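Local atomic coordinates of protein YrdA (PDB entry 3TIO), a protein that binds zinc and belongs to the gamma-class carbonic anhydrase family, its own reaction remaining uncertain. Residues H5-R8 against D9-P12; R150-D154 against E155-G159; N166-K169 against W170-E173. The protein carries 1 engineered substitution. All coordinates share one frame; numbering follows the deposited sequence.

Contact 1 (H5-R8 against D9-P12); sequences HPYR and DLFP. Engineered in segment 5-8: H5 (natural residue Arg).
Y7 and L10 pair in a single antiparallel bridge, closed by a type II' beta turn with R8 and D9 at its corners. Y7 N bonds to L10 O at 2.8 Å, and L10 N returns a bond of 3.0 Å to Y7 O. R8 takes the first corner with a positive phi of 68°, a strained value for a residue with a CB. The close packing lies toward the open end of the loop. There P6 CB meets F11 CD1 at 3.5 Å, in the plane of the ring and at its edge. F11 CG stands anti to its own N (chi1 -165°), which turns the ring to P6. Packing between Y7 and L10 is looser. Their side chains run side by side, and L10 CD1 comes to 4.1 Å from Y7 CD2. The corner residues R8 and D9 are exposed. R8 makes no charge contact with D9; its guanidinium bridges to E173 of a neighbouring subunit. The same glutamate bonds Y7 OH, while W170 of that subunit packs on Y7. At the foot of the loop sits H5, an engineered residue, whose O lies 3.6 Å from P12 CD.

Contact 2 (R150-D154 against E155-G159); sequences RPLSD and EEKAG
R150 meets E156 end-on, two nitrogens to two carboxylate oxygens, in a salt bridge with the flat groups only 23° from coplanar. E156 carries this contact along its whole length. Its CB lies 3.5 Å from S153 OG. CG comes closer still, 2.9 Å from the same S153 OG. With CG beside the backbone N (chi1 -63°) and the chain then extended, the carboxylate is carried back past S153 to R150. E156 CD is still near the serine, 3.5 Å from S153 OG. Beyond it E156 OE1 takes two bonds. R150 NH1 approaches its syn lone pair at 2.8 Å, and S153 N uses the anti one at 2.8 Å. E156 OE2 receives R150 NH2 at 2.8 Å, nearly straight. S153 is the N-cap of helix 154-176 and answers in kind: its OG accepts from E156 N at 3.1 Å. The two residues thus form a capping box, where strand 146-151 gives way to the helix. With an alanine in place of E156, R150 would probably lose its anionic mate and keep the weak bond of its NH1 to P151 O, and S153 N would lose its acceptor. L152 adds an apolar touch, its CB 3.9 Å from K157 CG. K157 runs on extended past L152 O. One water joins its NZ to D154 OD1, donating to the aspartate and accepting from the lysine.

Contact 3 (N166-K169 against W170-E173); sequences NYVK and WKDE
The rings of Y167 and W170 meet edge-to-face, three residues apart, about one turn of the helix. The six-membered edge of W170 points at the face of Y167, with W170 CE3 3.5 Å above the Y167 ring plane and over its centre. The two planes stand at 88°. N166 covers one face of W170. Its O lies 3.1 Å above the indole plane, toward the rim, and its CB makes a CH-pi contact 4.0 Å from the centroid of the six-membered ring, on the same side. At the pyrrole edge, E173 OE1 lies in the indole plane, 3.3 Å from W170 CD1. Y167 has a chi1 of -105°, away from any staggered position, which suggests that packing sets its rotation. The ring also meets W39 of its own chain and H69 of a neighbouring subunit, both edge-to-face. It lies close to a bound zinc, beside the metal-site histidines H66 and H69 of that subunit, and its OH bonds R45 there.

The backbone follows the i to i+4 pattern of an alpha-helix, from W170 N to N166 O through to E173 N to K169 O. On another flank V168 CG1 packs 3.8 Å from K171 CE. K171 is bent at its last two torsions, and NZ forms a salt bridge of 2.6 Å to D172 OD1, from 46° out of the carboxylate plane. The ammonium has further partners in D35 and R17 O. E173 OE2 makes a salt bridge to R8 and OE1 a hydrogen bond to Y7 OH, both of a neighbouring subunit. D172 OD2 sits 3.1 Å from V168 O, two acceptors side by side. That closeness would tend to disfavour the negative charge on D172, and the K171 ammonium probably offsets it.

How the contacts relate
Contacts 2 and 3 both use helix 154-176, near its start and toward its end, with nearest atoms about 6 Å apart. Contact 1 lies on the loop between the first strands of the beta-helix, across the chain's centre from contact 2. Contact 2 is a surface contact, ruled by charge and capping bonds, and no other subunit of the assembly touches it. Contacts 1 and 3 are partly buried at subunit interfaces. Contact 1 is held by a backbone bridge with small ring-edge contacts, contact 3 by an aromatic pair on a helix. Within one chain their nearest atoms are about 15 Å apart. Across the trimer they meet, Y7 and R8 of one subunit against E173 of another.

Contact 1 (H5-R8 against D9-P12)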
# COMPACT_ATOMS: atom_id res chain seq x y z
N HIS A 5 2.70 -4.56 -20.44
CA HIS A 5 1.87 -3.65 -21.22
C HIS A 5 2.70 -2.56 -21.86
O HIS A 5 3.65 -2.06 -21.26
CB HIS A 5 0.81 -3.02 -20.32
CG HIS A 5 -0.02 -4.01 -19.57
ND1 HIS A 5 -0.98 -4.79 -20.17
CD2 HIS A 5 -0.00 -4.37 -18.26
CE1 HIS A 5 -1.53 -5.58 -19.26
NE2 HIS A 5 -0.95 -5.35 -18.10
N PRO A 6 2.35 -2.17 -23.09
CA PRO A 6 3.13 -1.11 -23.74
C PRO A 6 2.56 0.27 -23.44
O PRO A 6 1.39 0.42 -23.09
CB PRO A 6 3.00 -1.47 -25.21
CG PRO A 6 1.58 -1.95 -25.28
CD PRO A 6 1.46 -2.84 -24.05
N TYR A 7 3.42 1.28 -23.54
CA TYR A 7 3.01 2.66 -23.36
C TYR A 7 3.47 3.27 -24.67
O TYR A 7 4.66 3.57 -24.84
CB TYR A 7 3.73 3.33 -22.19
CG TYR A 7 3.36 4.79 -22.03
CD1 TYR A 7 2.07 5.16 -21.64
CD2 TYR A 7 4.28 5.79 -22.31
CE1 TYR A 7 1.72 6.50 -21.52
CE2 TYR A 7 3.93 7.14 -22.20
CZ TYR A 7 2.65 7.48 -21.80
OH TYR A 7 2.31 8.81 -21.69
N ARG A 8 2.54 3.44 -25.60
CA ARG A 8 2.86 3.96 -26.93
C ARG A 8 3.70 2.86 -27.56
O ARG A 8 3.27 1.71 -27.61
CB ARG A 8 3.63 5.28 -26.81
CG ARG A 8 2.90 6.31 -25.97
CD ARG A 8 3.67 7.63 -25.85
NE ARG A 8 3.65 8.40 -27.08
CZ ARG A 8 4.12 9.63 -27.19
NH1 ARG A 8 4.65 10.24 -26.14
NH2 ARG A 8 4.06 10.27 -28.36
N ASP A 9 4.90 3.18 -28.03
CA ASP A 9 5.75 2.15 -28.63
C ASP A 9 6.81 1.67 -27.65
O ASP A 9 7.81 1.07 -28.04
CB ASP A 9 6.40 2.67 -29.91
CG ASP A 9 7.41 3.77 -29.66
OD1 ASP A 9 7.05 4.76 -28.99
OD2 ASP A 9 8.56 3.64 -30.13
N LEU A 10 6.59 1.94 -26.37
CA LEU A 10 7.52 1.52 -25.32
C LEU A 10 7.01 0.23 -24.71
O LEU A 10 5.83 0.12 -24.38
CB LEU A 10 7.63 2.61 -24.25
CG LEU A 10 8.15 3.97 -24.72
CD1 LEU A 10 8.06 4.97 -23.58
CD2 LEU A 10 9.58 3.83 -25.20
N PHE A 11 7.89 -0.75 -24.55
CA PHE A 11 7.51 -2.04 -23.99
C PHE A 11 8.64 -2.60 -23.13
O PHE A 11 9.81 -2.38 -23.41
CB PHE A 11 7.19 -3.02 -25.13
CG PHE A 11 6.45 -4.25 -24.68
CD1 PHE A 11 5.09 -4.20 -24.41
CD2 PHE A 11 7.12 -5.46 -24.54
CE1 PHE A 11 4.40 -5.34 -24.00
CE2 PHE A 11 6.44 -6.61 -24.13
CZ PHE A 11 5.08 -6.54 -23.86
N PRO A 12 8.29 -3.35 -22.07
CA PRO A 12 9.31 -3.92 -21.19
C PRO A 12 10.34 -4.82 -21.88
O PRO A 12 10.00 -5.58 -22.79
CB PRO A 12 8.48 -4.69 -20.16
CG PRO A 12 7.25 -3.86 -20.05
CD PRO A 12 6.94 -3.54 -21.50

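Contact 2 (R150-D154 against E155-G159)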
# COMPACT_ATOMS: atom_id res chain seq x y z
N ARG A 150 23.87 3.97 12.19
CA ARG A 150 25.17 3.40 12.51
C ARG A 150 25.73 2.63 11.32
O ARG A 150 25.01 2.36 10.36
CB ARG A 150 25.02 2.43 13.68
CG ARG A 150 24.10 1.25 13.36
CD ARG A 150 24.05 0.24 14.50
NE ARG A 150 23.09 -0.83 14.24
CZ ARG A 150 23.21 -1.74 13.28
NH1 ARG A 150 24.26 -1.73 12.47
NH2 ARG A 150 22.29 -2.68 13.14
N PRO A 151 27.02 2.28 11.37
CA PRO A 151 27.61 1.53 10.26
C PRO A 151 27.08 0.10 10.31
O PRO A 151 26.75 -0.40 11.38
CB PRO A 151 29.11 1.59 10.56
CG PRO A 151 29.26 2.84 11.36
CD PRO A 151 28.07 2.79 12.27
N LEU A 152 26.99 -0.55 9.16
CA LEU A 152 26.53 -1.93 9.11
C LEU A 152 27.69 -2.82 9.53
O LEU A 152 28.85 -2.52 9.25
CB LEU A 152 26.11 -2.31 7.69
CG LEU A 152 24.93 -1.56 7.08
CD1 LEU A 152 24.67 -2.08 5.68
CD2 LEU A 152 23.70 -1.74 7.96
N SER A 153 27.38 -3.92 10.22
CA SER A 153 28.42 -4.85 10.65
C SER A 153 28.80 -5.71 9.44
O SER A 153 28.09 -5.72 8.44
CB SER A 153 27.90 -5.75 11.77
OG SER A 153 26.85 -6.58 11.32
N ASP A 154 29.92 -6.42 9.54
CA ASP A 154 30.34 -7.27 8.44
C ASP A 154 29.29 -8.35 8.22
O ASP A 154 29.04 -8.78 7.09
CB ASP A 154 31.70 -7.91 8.74
CG ASP A 154 32.82 -6.89 8.84
OD1 ASP A 154 32.93 -6.04 7.93
OD2 ASP A 154 33.59 -6.95 9.82
N GLU A 155 28.68 -8.79 9.31
CA GLU A 155 27.65 -9.82 9.25
C GLU A 155 26.45 -9.29 8.47
O GLU A 155 25.87 -10.00 7.65
CB GLU A 155 27.22 -10.22 10.67
CG GLU A 155 26.21 -11.35 10.72
CD GLU A 155 26.75 -12.65 10.17
OE1 GLU A 155 27.78 -13.13 10.70
OE2 GLU A 155 26.16 -13.18 9.21
N GLU A 156 26.08 -8.04 8.74
CA GLU A 156 24.95 -7.42 8.06
C GLU A 156 25.23 -7.22 6.58
O GLU A 156 24.35 -7.44 5.74
CB GLU A 156 24.61 -6.08 8.72
CG GLU A 156 24.16 -6.21 10.17
CD GLU A 156 23.82 -4.87 10.80
OE1 GLU A 156 24.68 -3.97 10.78
OE2 GLU A 156 22.69 -4.72 11.32
N LYS A 157 26.45 -6.80 6.25
CA LYS A 157 26.82 -6.59 4.86
C LYS A 157 26.74 -7.92 4.11
O LYS A 157 26.35 -7.96 2.95
CB LYS A 157 28.22 -5.99 4.76
CG LYS A 157 28.31 -4.56 5.31
CD LYS A 157 29.72 -3.99 5.22
CE LYS A 157 29.75 -2.56 5.76
NZ LYS A 157 31.11 -1.97 5.74
N ALA A 158 27.11 -9.00 4.79
CA ALA A 158 27.06 -10.32 4.18
C ALA A 158 25.59 -10.69 3.99
O ALA A 158 25.21 -11.36 3.03
CB ALA A 158 27.76 -11.34 5.06
N GLY A 159 24.75 -10.24 4.93
CA GLY A 159 23.33 -10.53 4.87
C GLY A 159 22.63 -9.92 3.67
O GLY A 159 21.63 -10.46 3.19
O HOH W 1 32.50 -3.46 7.66

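Contact 3 (N166-K169 against W170-E173)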
# COMPACT_ATOMS: atom_id res chain seq x y z
N ASN A 166 18.84 -15.48 -1.68
CA ASN A 166 17.68 -16.27 -1.27
C ASN A 166 16.47 -15.97 -2.14
O ASN A 166 15.72 -16.88 -2.49
CB ASN A 166 17.35 -16.01 0.20
CG ASN A 166 18.40 -16.57 1.14
OD1 ASN A 166 19.11 -17.51 0.80
ND2 ASN A 166 18.50 -15.99 2.33
N TYR A 167 16.27 -14.71 -2.50
CA TYR A 167 15.13 -14.37 -3.34
C TYR A 167 15.29 -14.82 -4.78
O TYR A 167 14.30 -14.99 -5.50
CB TYR A 167 14.82 -12.87 -3.26
CG TYR A 167 13.59 -12.60 -2.43
CD1 TYR A 167 13.69 -12.14 -1.11
CD2 TYR A 167 12.32 -12.85 -2.94
CE1 TYR A 167 12.55 -11.94 -0.33
CE2 TYR A 167 11.17 -12.65 -2.16
CZ TYR A 167 11.30 -12.20 -0.86
OH TYR A 167 10.16 -12.01 -0.10
N VAL A 168 16.53 -15.03 -5.23
CA VAL A 168 16.74 -15.53 -6.58
C VAL A 168 16.32 -16.99 -6.54
O VAL A 168 15.66 -17.49 -7.46
CB VAL A 168 18.22 -15.43 -7.00
CG1 VAL A 168 18.47 -16.28 -8.25
CG2 VAL A 168 18.58 -13.99 -7.29
N LYS A 169 16.68 -17.67 -5.46
CA LYS A 169 16.32 -19.08 -5.29
C LYS A 169 14.81 -19.23 -5.21
O LYS A 169 14.23 -20.10 -5.86
CB LYS A 169 16.95 -19.63 -4.01
CG LYS A 169 16.56 -21.07 -3.72
CD LYS A 169 17.11 -21.54 -2.39
CE LYS A 169 16.80 -23.01 -2.17
NZ LYS A 169 17.39 -23.83 -3.26
N TRP A 170 14.16 -18.38 -4.42
CA TRP A 170 12.71 -18.44 -4.27
C TRP A 170 12.03 -18.14 -5.60
O TRP A 170 11.01 -18.75 -5.95
CB TRP A 170 12.24 -17.49 -3.17
CG TRP A 170 12.67 -17.93 -1.80
CD1 TRP A 170 12.80 -19.22 -1.36
CD2 TRP A 170 13.01 -17.09 -0.68
NE1 TRP A 170 13.19 -19.24 -0.04
CE2 TRP A 170 13.32 -17.95 0.40
CE3 TRP A 170 13.07 -15.71 -0.49
CZ2 TRP A 170 13.69 -17.46 1.66
CZ3 TRP A 170 13.44 -15.22 0.76
CH2 TRP A 170 13.74 -16.09 1.82
N LYS A 171 12.60 -17.20 -6.35
CA LYS A 171 12.08 -16.83 -7.67
C LYS A 171 12.06 -18.06 -8.58
O LYS A 171 11.06 -18.35 -9.24
CB LYS A 171 12.99 -15.76 -8.30
CG LYS A 171 12.91 -15.68 -9.82
CD LYS A 171 14.00 -14.79 -10.39
CE LYS A 171 15.38 -15.42 -10.27
NZ LYS A 171 15.65 -16.46 -11.30
N ASP A 172 13.18 -18.78 -8.60
CA ASP A 172 13.30 -19.97 -9.44
C ASP A 172 12.34 -21.08 -9.06
O ASP A 172 11.87 -21.82 -9.92
CB ASP A 172 14.74 -20.49 -9.42
CG ASP A 172 15.69 -19.57 -10.15
OD1 ASP A 172 15.31 -19.05 -11.22
OD2 ASP A 172 16.83 -19.37 -9.67
N GLU A 173 12.05 -21.21 -7.77
CA GLU A 173 11.13 -22.25 -7.32
C GLU A 173 9.76 -22.02 -7.94
O GLU A 173 9.09 -22.96 -8.36
CB GLU A 173 11.03 -22.26 -5.79
CG GLU A 173 12.35 -22.55 -5.10
CD GLU A 173 12.20 -22.75 -3.61
OE1 GLU A 173 11.66 -21.84 -2.93
OE2 GLU A 173 12.62 -23.81 -3.11